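Side-chain contacts in hypothetical protein Paer03002360 (Pseudomonas aeruginosa, PDB 2ERV), which hydrolyses the ester bond at the 3 position of lipid A in the bacterial outer membrane, releasing the primary fatty acyl chain: residues T16-L21 with R123-S128; A5-G8 with G14-Y17; T38-A43 with E105-A110; L112-A115 with S119-V122. One frame throughout, in Å; residues are numbered along the deposited sequence.

Contact 1: T16-L21 with R123-S128; sequences TYRLGL and RAIHYS. With CXE (pentaethylene glycol monodecyl ether), chain G.
R18 reaches into the barrel interior, where the side chains of R123, I125 and Y127 come to meet it. The strand axes stay 11.7 Å apart and run at 100° to each other, so side chains alone make the contact. R18 spans the gap because its CG is anti to the backbone N (chi1 180°) and the chain stays extended as far as NE.

The direct van der Waals contacts are few. CD1 of I125 comes within 3.8 Å of NH1 of R18, the two side chains crossing at about a right angle. R123, bent at chi2 and chi3, lays its NH2 against CD of R18 at 3.5 Å, with the two guanidinium planes well inclined.

Water makes the polar links. One molecule accepts from NH1 of R18 at 3.0 Å and pairs with OH of Y127 at 2.7 Å. That hydroxyl lies at the edge of the R18 guanidinium, whose plane is nearly that of the tyrosine ring. A second water accepts from NH2 of R123 and gives a weak bond to the backbone O of R18.

Two arginines are thus neighbours, but R18 is paired with acids: its NH2 with D42 and its NH1 with E105. On the outward side of strand 119-128, H126 NE2 and S128 OG of the charge relay system are hydrogen-bonded at 2.7 Å, and E140 holds H126 ND1. Strand 102-114 flanks strand 119-128 on one side and strand 139-149 on the other, while strand 15-24 runs between strands 2-9 and 35-48.

Contact 2: A5-G8 with G14-Y17; sequences AAVG and GMTY. With CXE (pentaethylene glycol monodecyl ether), chain E.
G8 and T16 face each other as an antiparallel hydrogen-bonded pair, and the close packing of this hairpin centres on them. G8 N donates to T16 O at 3.0 Å, and T16 N returns a bond to G8 O. Having no side chain, G8 leaves its backbone open to the threonine: OG1 of T16 lies 3.3 Å from C of G8. The methyl of M15 presses on the same residue, its CE 3.2 Å from G8 O. Bends at chi2 and chi3 (-52° and -61°) fold the thioether back over the partner strand, where CE also meets CG1 of V7 at 3.5 Å, a tight carbon pair.

Against this close group of G8, T16, M15 and the V7 methyl, the pairing of V7 with Y17 is looser. These residues form the neighbouring non-hydrogen-bonded pair; their side chains lie side by side and point the same way, with CG1 of V7 3.8 Å from CE1 of the ring. Both are exposed, and in the backbone CA of Y17 makes a CH...O contact with A6 O. The bound detergent of chain E passes this end of the hairpin, its O11 3.6 Å from CE of M15.

T16 turns to the other face, into the barrel, where OG1 is hydrogen-bonded to S141 OG. A water also joins that OG1, at 2.9 Å, and gives a weak bond to A6 O. The hairpin is one piece of the closed antiparallel sheet: strand 2-9 pairs on its other side with strand 139-149, and strand 15-24 with strand 35-48, where W48 touches T16 and Y47 touches Y17.

Contact 3: T38-A43 with E105-A110; sequences TGYWDA and EDRIGA. With CA (calcium ion), chain C; CXE (pentaethylene glycol monodecyl ether), chain E.
D42 and R107 meet inside the barrel in a salt bridge that gathers two N-H groups on one oxygen. NH1 of R107 donates to D42 OD2 at 2.7 Å and NH2 donates to the same atom at 2.8 Å, an end-on grip with the oxygen in the guanidinium plane. The carboxylate is turned 70° from that plane. NH1 uses the anti lone pair of OD2, whereas NH2 comes from above the carboxylate plane. A bend at chi3 (-69°) helps bring the arginine's end to the acid, and OH of Y40 lies 3.5 Å from NH2, its ring steeply inclined to the guanidinium.

In the next shell, E105 forms a long salt bridge to R107, OE1 to NH1 at 3.7 Å. A water donates to this OE1 at 2.7 Å and to D42 O, tying the glutamate to the backbone of strand 35-48. R18 pairs with both acids, S22 holds the second oxygen of D42, and E80 is hydrogen-bonded to the hydroxyl of Y40. Next along strand 102-114, D106 points outward and its OD2 binds the calcium ion at 2.5 Å.

With all three touching residues buried, the charges are probably balanced by near neighbours. Two arginines interleaved with two carboxylates probably favour the ionised forms of D42 and E105, and the network links side chains from strands 15-24, 35-48 and 102-114 in a polar interior of the kind common in outer-membrane barrels.

Contact 4: L112-A115 with S119-V122; sequences LKFA and SVGV
L112 and V120 are joined by a pair of backbone hydrogen bonds close to the turn that links strands 102-114 and 119-128. L112 N donates to V120 O at 2.8 Å, and V120 N donates to L112 O at 3.1 Å. The same L112 carbonyl lies 3.2 Å from CA of S119 in a CH...O contact, so two neighbouring residues of the second strand share one acceptor.

The apolar contact belongs to F114 and V120. CG1 of V120 sits between the backbone N and the carbonyl carbon (chi1 62°), which sets it obliquely against the ring, 3.6 Å from CE2 of F114 and equally near CZ. The carbonyl O of L112 stands over one face of this ring, 4.0 Å above its plane and displaced toward the rim. On the same side of the sheet, L112 CB is 4.3 Å from V120 CG1.

K113 and S119 form the non-hydrogen-bonded pair on the other face. Their CB atoms are 4.2 Å apart, and S119 continues inward to touch F78, F145 and K147 on neighbouring strands.

The division of chemistry is that of a transmembrane barrel. L112, F114 and V120 make an oily outer surface, consistent with the lipid around it, and detergent does touch L112 here. K113 and S119 keep to the other face, and the two backbone bonds join the strands between them.

Contacts 1 and 3 lie in the core of the barrel and bridge strands that are not neighbours, whereas contacts 2 and 4 are backbone-paired hairpins nearer its rim. The chemistry follows this division: buried charges and waters inside, apolar side chains facing outward at the hairpins. Contacts 1 and 3 form one continuous polar interior, since R18 reaches D42 and E105, and E105 approaches Y127. Contact 2 shares T16 and Y17 with contact 1, and R18 N bonds probably to A6 O. Contact 4 adjoins contact 1 along strand 119-128 and touches contact 3 where V122 N meets A110 O. Contacts 2 and 4 do not touch, their centres about 18 Å apart.

Contact 1: T16-L21 with R123-S128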
loop_
_atom_site.group_PDB
_atom_site.type_symbol
_atom_site.label_atom_id
_atom_site.label_comp_id
_atom_site.label_asym_id
_atom_site.label_seq_id
_atom_site.Cartn_x
_atom_site.Cartn_y
_atom_site.Cartn_z
ATOM N N THR A 16 12.041 1.166 1.192
ATOM C CA THR A 16 11.182 0.460 0.289
ATOM C C THR A 16 10.831 1.457 -0.768
ATOM O O THR A 16 10.792 2.692 -0.509
ATOM C CB THR A 16 9.849 0.036 0.956
ATOM O OG1 THR A 16 9.175 1.213 1.442
ATOM C CG2 THR A 16 10.083 -0.820 2.215
ATOM N N TYR A 17 10.582 0.962 -1.967
ATOM C CA TYR A 17 10.254 1.862 -3.072
ATOM C C TYR A 17 9.150 1.158 -3.790
ATOM O O TYR A 17 9.318 -0.015 -4.098
ATOM C CB TYR A 17 11.472 1.993 -4.026
ATOM C CG TYR A 17 12.699 2.554 -3.363
ATOM C CD1 TYR A 17 12.872 3.938 -3.213
ATOM C CD2 TYR A 17 13.681 1.706 -2.862
ATOM C CE1 TYR A 17 14.015 4.454 -2.578
ATOM C CE2 TYR A 17 14.815 2.199 -2.240
ATOM C CZ TYR A 17 14.972 3.559 -2.105
ATOM O OH TYR A 17 16.092 4.018 -1.465
ATOM N N ARG A 18 8.047 1.846 -4.102
ATOM C CA ARG A 18 6.886 1.167 -4.666
ATOM C C ARG A 18 6.349 1.888 -5.873
ATOM O O ARG A 18 6.158 3.103 -5.845
ATOM C CB ARG A 18 5.762 1.036 -3.617
ATOM C CG ARG A 18 4.500 0.332 -4.158
ATOM C CD ARG A 18 3.387 0.422 -3.154
ATOM N NE ARG A 18 2.096 -0.054 -3.665
ATOM C CZ ARG A 18 1.446 -1.111 -3.208
ATOM N NH1 ARG A 18 1.969 -1.845 -2.235
ATOM N NH2 ARG A 18 0.248 -1.431 -3.725
ATOM N N LEU A 19 6.087 1.145 -6.935
ATOM C CA LEU A 19 5.431 1.750 -8.103
ATOM C C LEU A 19 4.104 1.055 -8.226
ATOM O O LEU A 19 4.046 -0.152 -8.010
ATOM C CB LEU A 19 6.266 1.473 -9.347
ATOM C CG LEU A 19 7.518 2.320 -9.560
ATOM C CD1 LEU A 19 8.243 1.784 -10.845
ATOM C CD2 LEU A 19 7.153 3.829 -9.754
ATOM N N GLY A 20 3.043 1.799 -8.559
ATOM C CA GLY A 20 1.716 1.243 -8.464
ATOM C C GLY A 20 0.796 1.703 -9.582
ATOM O O GLY A 20 1.016 2.733 -10.213
ATOM N N LEU A 21 -0.237 0.918 -9.831
ATOM C CA LEU A 21 -1.310 1.349 -10.723
ATOM C C LEU A 21 -2.600 1.142 -9.952
ATOM O O LEU A 21 -2.702 0.146 -9.238
ATOM C CB LEU A 21 -1.340 0.442 -11.963
ATOM C CG LEU A 21 -0.221 0.593 -13.020
ATOM C CD1 LEU A 21 -0.273 -0.544 -14.073
ATOM C CD2 LEU A 21 -0.337 1.955 -13.661
ATOM N N ARG A 123 1.059 6.061 3.816
ATOM C CA ARG A 123 0.506 4.705 3.837
ATOM C C ARG A 123 1.291 3.911 4.883
ATOM O O ARG A 123 2.502 4.092 5.015
ATOM C CB ARG A 123 0.792 4.104 2.483
ATOM C CG ARG A 123 -0.242 3.191 1.990
ATOM C CD ARG A 123 -0.528 3.440 0.532
ATOM N NE ARG A 123 0.684 3.380 -0.271
ATOM C CZ ARG A 123 0.709 3.548 -1.577
ATOM N NH1 ARG A 123 -0.424 3.767 -2.182
ATOM N NH2 ARG A 123 1.860 3.485 -2.273
ATOM N N ALA A 124 0.624 3.034 5.612
ATOM C CA ALA A 124 1.346 2.032 6.413
ATOM C C ALA A 124 0.837 0.671 5.915
ATOM O O ALA A 124 -0.380 0.481 5.852
ATOM C CB ALA A 124 1.012 2.233 7.887
ATOM N N ILE A 125 1.742 -0.228 5.512
ATOM C CA ILE A 125 1.346 -1.518 4.967
ATOM C C ILE A 125 2.091 -2.595 5.713
ATOM O O ILE A 125 3.281 -2.447 5.987
ATOM C CB ILE A 125 1.656 -1.640 3.448
ATOM C CG1 ILE A 125 1.080 -0.424 2.693
ATOM C CG2 ILE A 125 1.093 -2.956 2.928
ATOM C CD1 ILE A 125 1.478 -0.357 1.223
ATOM N N HIS A 126 1.372 -3.655 6.070
ATOM C CA HIS A 126 1.988 -4.817 6.724
ATOM C C HIS A 126 1.771 -6.109 5.949
ATOM O O HIS A 126 0.685 -6.352 5.409
ATOM C CB HIS A 126 1.411 -4.943 8.150
ATOM C CG HIS A 126 1.614 -6.293 8.775
ATOM N ND1 HIS A 126 2.810 -6.677 9.351
ATOM C CD2 HIS A 126 0.760 -7.335 8.945
ATOM C CE1 HIS A 126 2.684 -7.907 9.837
ATOM N NE2 HIS A 126 1.458 -8.334 9.583
ATOM N N TYR A 127 2.794 -6.948 5.908
ATOM C CA TYR A 127 2.700 -8.183 5.158
ATOM C C TYR A 127 3.023 -9.344 6.092
ATOM O O TYR A 127 4.050 -9.314 6.771
ATOM C CB TYR A 127 3.747 -8.192 4.022
ATOM C CG TYR A 127 3.550 -7.115 2.975
ATOM C CD1 TYR A 127 2.809 -7.377 1.817
ATOM C CD2 TYR A 127 4.118 -5.845 3.141
ATOM C CE1 TYR A 127 2.629 -6.383 0.832
ATOM C CE2 TYR A 127 3.963 -4.851 2.148
ATOM C CZ TYR A 127 3.209 -5.135 1.011
ATOM O OH TYR A 127 3.032 -4.170 0.024
ATOM N N SER A 128 2.153 -10.352 6.148
ATOM C CA SER A 128 2.464 -11.578 6.933
ATOM C C SER A 128 1.545 -12.692 6.462
ATOM O O SER A 128 0.727 -12.444 5.622
ATOM C CB SER A 128 2.389 -11.358 8.448
ATOM O OG SER A 128 1.100 -10.870 8.816
HETATM C C4 CXE G . 2.169 -4.852 -10.576
HETATM C C5 CXE G . 1.926 -3.646 -11.459
HETATM C C6 CXE G . 2.782 -2.464 -11.050
HETATM C C7 CXE G . 2.834 -1.487 -12.214
HETATM C C8 CXE G . 3.973 -0.489 -12.082
HETATM C C9 CXE G . 3.694 0.708 -12.977
HETATM C C10 CXE G . 4.813 0.838 -14.007
HETATM O O11 CXE G . 4.794 2.130 -14.624
HETATM C C12 CXE G . 5.891 2.950 -14.207
HETATM C C13 CXE G . 6.715 3.390 -15.399
HETATM O O14 CXE G . 6.976 4.775 -15.237
HETATM C C15 CXE G . 7.816 5.288 -16.249
HETATM C C16 CXE G . 8.494 6.533 -15.682
HETATM O O HOH W 1 4.461 -1.959 -0.645
HETATM O O HOH W 2 3.096 3.425 -5.239
#

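Contact 2: A5-G8 with G14-Y17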
loop_
_atom_site.group_PDB
_atom_site.type_symbol
_atom_site.label_atom_id
_atom_site.label_comp_id
_atom_site.label_asym_id
_atom_site.label_seq_id
_atom_site.Cartn_x
_atom_site.Cartn_y
_atom_site.Cartn_z
ATOM N N ALA A 5 3.901 6.537 -7.136
ATOM C CA ALA A 5 5.265 6.240 -6.708
ATOM C C ALA A 5 5.279 6.507 -5.233
ATOM O O ALA A 5 4.598 7.430 -4.797
ATOM C CB ALA A 5 6.273 7.127 -7.449
ATOM N N ALA A 6 6.007 5.676 -4.478
ATOM C CA ALA A 6 6.063 5.805 -3.017
ATOM C C ALA A 6 7.408 5.387 -2.508
ATOM O O ALA A 6 7.936 4.310 -2.900
ATOM C CB ALA A 6 4.995 4.977 -2.368
ATOM N N VAL A 7 7.966 6.232 -1.646
ATOM C CA VAL A 7 9.205 5.894 -0.944
ATOM C C VAL A 7 8.904 5.738 0.515
ATOM O O VAL A 7 8.161 6.527 1.092
ATOM C CB VAL A 7 10.238 7.026 -1.109
ATOM C CG1 VAL A 7 11.595 6.613 -0.518
ATOM C CG2 VAL A 7 10.401 7.354 -2.565
ATOM N N GLY A 8 9.538 4.775 1.163
ATOM C CA GLY A 8 9.205 4.515 2.555
ATOM C C GLY A 8 10.299 3.780 3.271
ATOM O O GLY A 8 11.407 3.621 2.731
ATOM N N GLY A 14 14.925 -0.137 6.898
ATOM C CA GLY A 14 15.371 -0.347 5.520
ATOM C C GLY A 14 14.434 0.405 4.567
ATOM O O GLY A 14 13.267 0.609 4.880
ATOM N N MET A 15 14.921 0.791 3.395
ATOM C CA MET A 15 14.112 1.598 2.415
ATOM C C MET A 15 13.193 0.670 1.628
ATOM O O MET A 15 13.539 -0.476 1.441
ATOM C CB MET A 15 15.046 2.264 1.403
ATOM C CG MET A 15 15.987 3.349 1.983
ATOM S SD MET A 15 15.056 4.589 2.928
ATOM C CE MET A 15 13.949 5.307 1.703
ATOM N N THR A 16 12.041 1.166 1.192
ATOM C CA THR A 16 11.182 0.460 0.289
ATOM C C THR A 16 10.831 1.457 -0.768
ATOM O O THR A 16 10.792 2.692 -0.509
ATOM C CB THR A 16 9.849 0.036 0.956
ATOM O OG1 THR A 16 9.175 1.213 1.442
ATOM C CG2 THR A 16 10.083 -0.820 2.215
ATOM N N TYR A 17 10.582 0.962 -1.967
ATOM C CA TYR A 17 10.254 1.862 -3.072
ATOM C C TYR A 17 9.150 1.158 -3.790
ATOM O O TYR A 17 9.318 -0.015 -4.098
ATOM C CB TYR A 17 11.472 1.993 -4.026
ATOM C CG TYR A 17 12.699 2.554 -3.363
ATOM C CD1 TYR A 17 12.872 3.938 -3.213
ATOM C CD2 TYR A 17 13.681 1.706 -2.862
ATOM C CE1 TYR A 17 14.015 4.454 -2.578
ATOM C CE2 TYR A 17 14.815 2.199 -2.240
ATOM C CZ TYR A 17 14.972 3.559 -2.105
ATOM O OH TYR A 17 16.092 4.018 -1.465
HETATM C C10 CXE E . 13.559 7.876 4.880
HETATM O O11 CXE E . 12.405 7.315 4.252
HETATM C C12 CXE E . 11.267 7.430 5.099
HETATM C C13 CXE E . 10.195 8.277 4.421
HETATM O O14 CXE E . 8.931 7.723 4.779
HETATM C C15 CXE E . 8.029 8.660 5.351
HETATM C C16 CXE E . 7.212 7.951 6.409
HETATM O O17 CXE E . 5.866 8.353 6.253
HETATM C C18 CXE E . 5.133 8.290 7.472
HETATM C C19 CXE E . 3.954 7.338 7.335
HETATM O O20 CXE E . 3.875 6.562 8.531
HETATM C C21 CXE E . 2.649 6.709 9.258
HETATM C C22 CXE E . 1.498 6.304 8.355
HETATM O O23 CXE E . 0.292 6.168 9.101
HETATM C C24 CXE E . -0.818 6.043 8.218
HETATM C C25 CXE E . -1.865 6.997 8.744
HETATM O O26 CXE E . -3.136 6.469 8.432
HETATM O O HOH W 3 7.359 2.258 -0.603
#

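Contact 3: T38-A43 with E105-A110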
loop_
_atom_site.group_PDB
_atom_site.type_symbol
_atom_site.label_atom_id
_atom_site.label_comp_id
_atom_site.label_asym_id
_atom_site.label_seq_id
_atom_site.Cartn_x
_atom_site.Cartn_y
_atom_site.Cartn_z
ATOM N N THR A 38 -15.910 4.978 -0.991
ATOM C CA THR A 38 -15.623 4.509 -2.337
ATOM C C THR A 38 -14.437 3.548 -2.297
ATOM O O THR A 38 -14.171 2.967 -1.232
ATOM C CB THR A 38 -15.431 5.725 -3.317
ATOM O OG1 THR A 38 -15.345 5.203 -4.653
ATOM C CG2 THR A 38 -14.114 6.498 -3.075
ATOM N N GLY A 39 -13.739 3.359 -3.423
ATOM C CA GLY A 39 -12.503 2.568 -3.386
ATOM C C GLY A 39 -11.837 2.403 -4.727
ATOM O O GLY A 39 -12.279 2.991 -5.757
ATOM N N TYR A 40 -10.771 1.602 -4.722
ATOM C CA TYR A 40 -10.018 1.335 -5.941
ATOM C C TYR A 40 -9.289 0.004 -5.870
ATOM O O TYR A 40 -9.055 -0.534 -4.765
ATOM C CB TYR A 40 -9.076 2.491 -6.311
ATOM C CG TYR A 40 -7.990 2.779 -5.287
ATOM C CD1 TYR A 40 -8.237 3.630 -4.205
ATOM C CD2 TYR A 40 -6.739 2.202 -5.404
ATOM C CE1 TYR A 40 -7.209 3.925 -3.264
ATOM C CE2 TYR A 40 -5.736 2.449 -4.489
ATOM C CZ TYR A 40 -5.968 3.302 -3.425
ATOM O OH TYR A 40 -4.940 3.560 -2.554
ATOM N N TRP A 41 -8.951 -0.534 -7.045
ATOM C CA TRP A 41 -8.149 -1.731 -7.083
ATOM C C TRP A 41 -6.731 -1.228 -7.172
ATOM O O TRP A 41 -6.456 -0.367 -7.967
ATOM C CB TRP A 41 -8.436 -2.530 -8.342
ATOM C CG TRP A 41 -9.813 -3.074 -8.415
ATOM C CD1 TRP A 41 -10.824 -2.686 -9.269
ATOM C CD2 TRP A 41 -10.343 -4.127 -7.616
ATOM N NE1 TRP A 41 -11.954 -3.440 -9.031
ATOM C CE2 TRP A 41 -11.678 -4.347 -8.034
ATOM C CE3 TRP A 41 -9.811 -4.945 -6.605
ATOM C CZ2 TRP A 41 -12.495 -5.327 -7.449
ATOM C CZ3 TRP A 41 -10.619 -5.945 -6.047
ATOM C CH2 TRP A 41 -11.944 -6.122 -6.473
ATOM N N ASP A 42 -5.841 -1.794 -6.384
ATOM C CA ASP A 42 -4.471 -1.292 -6.324
ATOM C C ASP A 42 -3.462 -2.431 -6.641
ATOM O O ASP A 42 -3.428 -3.461 -5.945
ATOM C CB ASP A 42 -4.194 -0.695 -4.945
ATOM C CG ASP A 42 -2.974 0.214 -4.955
ATOM O OD1 ASP A 42 -2.810 0.968 -5.933
ATOM O OD2 ASP A 42 -2.138 0.281 -4.045
ATOM N N ALA A 43 -2.667 -2.229 -7.682
ATOM C CA ALA A 43 -1.565 -3.142 -8.055
ATOM C C ALA A 43 -0.225 -2.462 -7.702
ATOM O O ALA A 43 -0.029 -1.272 -7.998
ATOM C CB ALA A 43 -1.627 -3.464 -9.547
ATOM N N GLU A 105 -1.545 -8.643 2.460
ATOM C CA GLU A 105 -1.151 -7.243 2.534
ATOM C C GLU A 105 -2.261 -6.541 3.278
ATOM O O GLU A 105 -3.368 -6.557 2.781
ATOM C CB GLU A 105 -1.124 -6.630 1.130
ATOM C CG GLU A 105 -0.706 -5.153 1.087
ATOM C CD GLU A 105 -0.677 -4.593 -0.334
ATOM O OE1 GLU A 105 -1.728 -4.693 -1.019
ATOM O OE2 GLU A 105 0.412 -4.075 -0.784
ATOM N N ASP A 106 -1.992 -5.970 4.459
ATOM C CA ASP A 106 -2.970 -5.141 5.200
ATOM C C ASP A 106 -2.480 -3.714 5.203
ATOM O O ASP A 106 -1.311 -3.475 5.540
ATOM C CB ASP A 106 -3.045 -5.588 6.668
ATOM C CG ASP A 106 -3.615 -6.987 6.833
ATOM O OD1 ASP A 106 -4.637 -7.340 6.201
ATOM O OD2 ASP A 106 -3.046 -7.851 7.519
ATOM N N ARG A 107 -3.338 -2.763 4.820
ATOM C CA ARG A 107 -2.865 -1.398 4.676
ATOM C C ARG A 107 -3.866 -0.381 5.206
ATOM O O ARG A 107 -5.089 -0.616 5.168
ATOM C CB ARG A 107 -2.598 -1.089 3.193
ATOM C CG ARG A 107 -3.692 -1.621 2.284
ATOM C CD ARG A 107 -3.283 -1.695 0.838
ATOM N NE ARG A 107 -3.128 -0.353 0.295
ATOM C CZ ARG A 107 -2.757 -0.117 -0.958
ATOM N NH1 ARG A 107 -2.454 -1.116 -1.762
ATOM N NH2 ARG A 107 -2.686 1.109 -1.386
ATOM N N ILE A 108 -3.336 0.729 5.704
ATOM C CA ILE A 108 -4.125 1.953 5.974
ATOM C C ILE A 108 -3.389 3.145 5.417
ATOM O O ILE A 108 -2.203 3.058 5.123
ATOM C CB ILE A 108 -4.365 2.179 7.471
ATOM C CG1 ILE A 108 -3.042 2.175 8.232
ATOM C CG2 ILE A 108 -5.257 1.110 8.021
ATOM C CD1 ILE A 108 -3.109 2.878 9.576
ATOM N N GLY A 109 -4.068 4.271 5.277
ATOM C CA GLY A 109 -3.469 5.407 4.623
ATOM C C GLY A 109 -4.379 6.623 4.818
ATOM O O GLY A 109 -5.565 6.482 5.171
ATOM N N ALA A 110 -3.820 7.796 4.543
ATOM C CA ALA A 110 -4.562 9.047 4.589
ATOM C C ALA A 110 -3.863 10.023 3.638
ATOM O O ALA A 110 -2.627 9.936 3.416
ATOM C CB ALA A 110 -4.563 9.591 6.047
HETATM CA CA CA C . -4.913 -8.968 8.652
HETATM C C10 CXE E . 13.559 7.876 4.880
HETATM O O11 CXE E . 12.405 7.315 4.252
HETATM C C12 CXE E . 11.267 7.430 5.099
HETATM C C13 CXE E . 10.195 8.277 4.421
HETATM O O14 CXE E . 8.931 7.723 4.779
HETATM C C15 CXE E . 8.029 8.660 5.351
HETATM C C16 CXE E . 7.212 7.951 6.409
HETATM O O17 CXE E . 5.866 8.353 6.253
HETATM C C18 CXE E . 5.133 8.290 7.472
HETATM C C19 CXE E . 3.954 7.338 7.335
HETATM O O20 CXE E . 3.875 6.562 8.531
HETATM C C21 CXE E . 2.649 6.709 9.258
HETATM C C22 CXE E . 1.498 6.304 8.355
HETATM O O23 CXE E . 0.292 6.168 9.101
HETATM C C24 CXE E . -0.818 6.043 8.218
HETATM C C25 CXE E . -1.865 6.997 8.744
HETATM O O26 CXE E . -3.136 6.469 8.432
HETATM O O HOH W 4 -1.629 -3.718 -3.527
#

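Contact 4: L112-A115 with S119-V122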
loop_
_atom_site.group_PDB
_atom_site.type_symbol
_atom_site.label_atom_id
_atom_site.label_comp_id
_atom_site.label_asym_id
_atom_site.label_seq_id
_atom_site.Cartn_x
_atom_site.Cartn_y
_atom_site.Cartn_z
ATOM N N LEU A 112 -4.447 13.677 0.681
ATOM C CA LEU A 112 -5.218 14.750 0.049
ATOM C C LEU A 112 -5.383 14.427 -1.409
ATOM O O LEU A 112 -4.414 14.071 -2.107
ATOM C CB LEU A 112 -4.497 16.096 0.186
ATOM C CG LEU A 112 -4.109 16.503 1.621
ATOM C CD1 LEU A 112 -3.220 17.803 1.682
ATOM C CD2 LEU A 112 -5.350 16.645 2.463
ATOM N N LYS A 113 -6.620 14.541 -1.884
ATOM C CA LYS A 113 -6.823 14.406 -3.295
ATOM C C LYS A 113 -7.134 15.775 -3.912
ATOM O O LYS A 113 -8.054 16.454 -3.464
ATOM C CB LYS A 113 -7.926 13.412 -3.601
ATOM C CG LYS A 113 -8.325 13.467 -5.106
ATOM C CD LYS A 113 -8.175 12.162 -5.820
ATOM C CE LYS A 113 -9.179 12.106 -6.958
ATOM N NZ LYS A 113 -9.603 10.714 -7.158
ATOM N N PHE A 114 -6.401 16.133 -4.960
ATOM C CA PHE A 114 -6.508 17.446 -5.620
ATOM C C PHE A 114 -7.502 17.470 -6.743
ATOM O O PHE A 114 -7.904 16.429 -7.230
ATOM C CB PHE A 114 -5.117 17.919 -6.089
ATOM C CG PHE A 114 -4.103 17.927 -4.967
ATOM C CD1 PHE A 114 -4.247 18.803 -3.913
ATOM C CD2 PHE A 114 -3.079 16.994 -4.922
ATOM C CE1 PHE A 114 -3.340 18.794 -2.826
ATOM C CE2 PHE A 114 -2.168 16.970 -3.848
ATOM C CZ PHE A 114 -2.308 17.873 -2.794
ATOM N N ALA A 115 -7.880 18.678 -7.165
ATOM C CA ALA A 115 -8.899 18.874 -8.198
ATOM C C ALA A 115 -8.479 18.307 -9.552
ATOM O O ALA A 115 -9.322 17.822 -10.319
ATOM C CB ALA A 115 -9.208 20.351 -8.323
ATOM N N SER A 119 -3.006 12.973 -6.185
ATOM C CA SER A 119 -3.123 12.835 -4.749
ATOM C C SER A 119 -1.747 12.626 -4.121
ATOM O O SER A 119 -0.801 12.194 -4.786
ATOM C CB SER A 119 -4.155 11.742 -4.333
ATOM O OG SER A 119 -3.796 10.501 -4.835
ATOM N N VAL A 120 -1.660 12.950 -2.847
ATOM C CA VAL A 120 -0.471 12.748 -2.043
ATOM C C VAL A 120 -0.915 12.228 -0.673
ATOM O O VAL A 120 -1.984 12.597 -0.161
ATOM C CB VAL A 120 0.306 14.092 -1.910
ATOM C CG1 VAL A 120 -0.547 15.148 -1.185
ATOM C CG2 VAL A 120 1.614 13.896 -1.206
ATOM N N GLY A 121 -0.092 11.406 -0.035
ATOM C CA GLY A 121 -0.545 10.855 1.232
ATOM C C GLY A 121 0.517 10.022 1.869
ATOM O O GLY A 121 1.652 10.007 1.384
ATOM N N VAL A 122 0.156 9.419 2.994
ATOM C CA VAL A 122 0.980 8.466 3.680
ATOM C C VAL A 122 0.259 7.114 3.744
ATOM O O VAL A 122 -0.983 7.023 3.703
ATOM C CB VAL A 122 1.377 8.958 5.114
ATOM C CG1 VAL A 122 2.390 10.139 4.996
ATOM C CG2 VAL A 122 0.132 9.365 5.910
#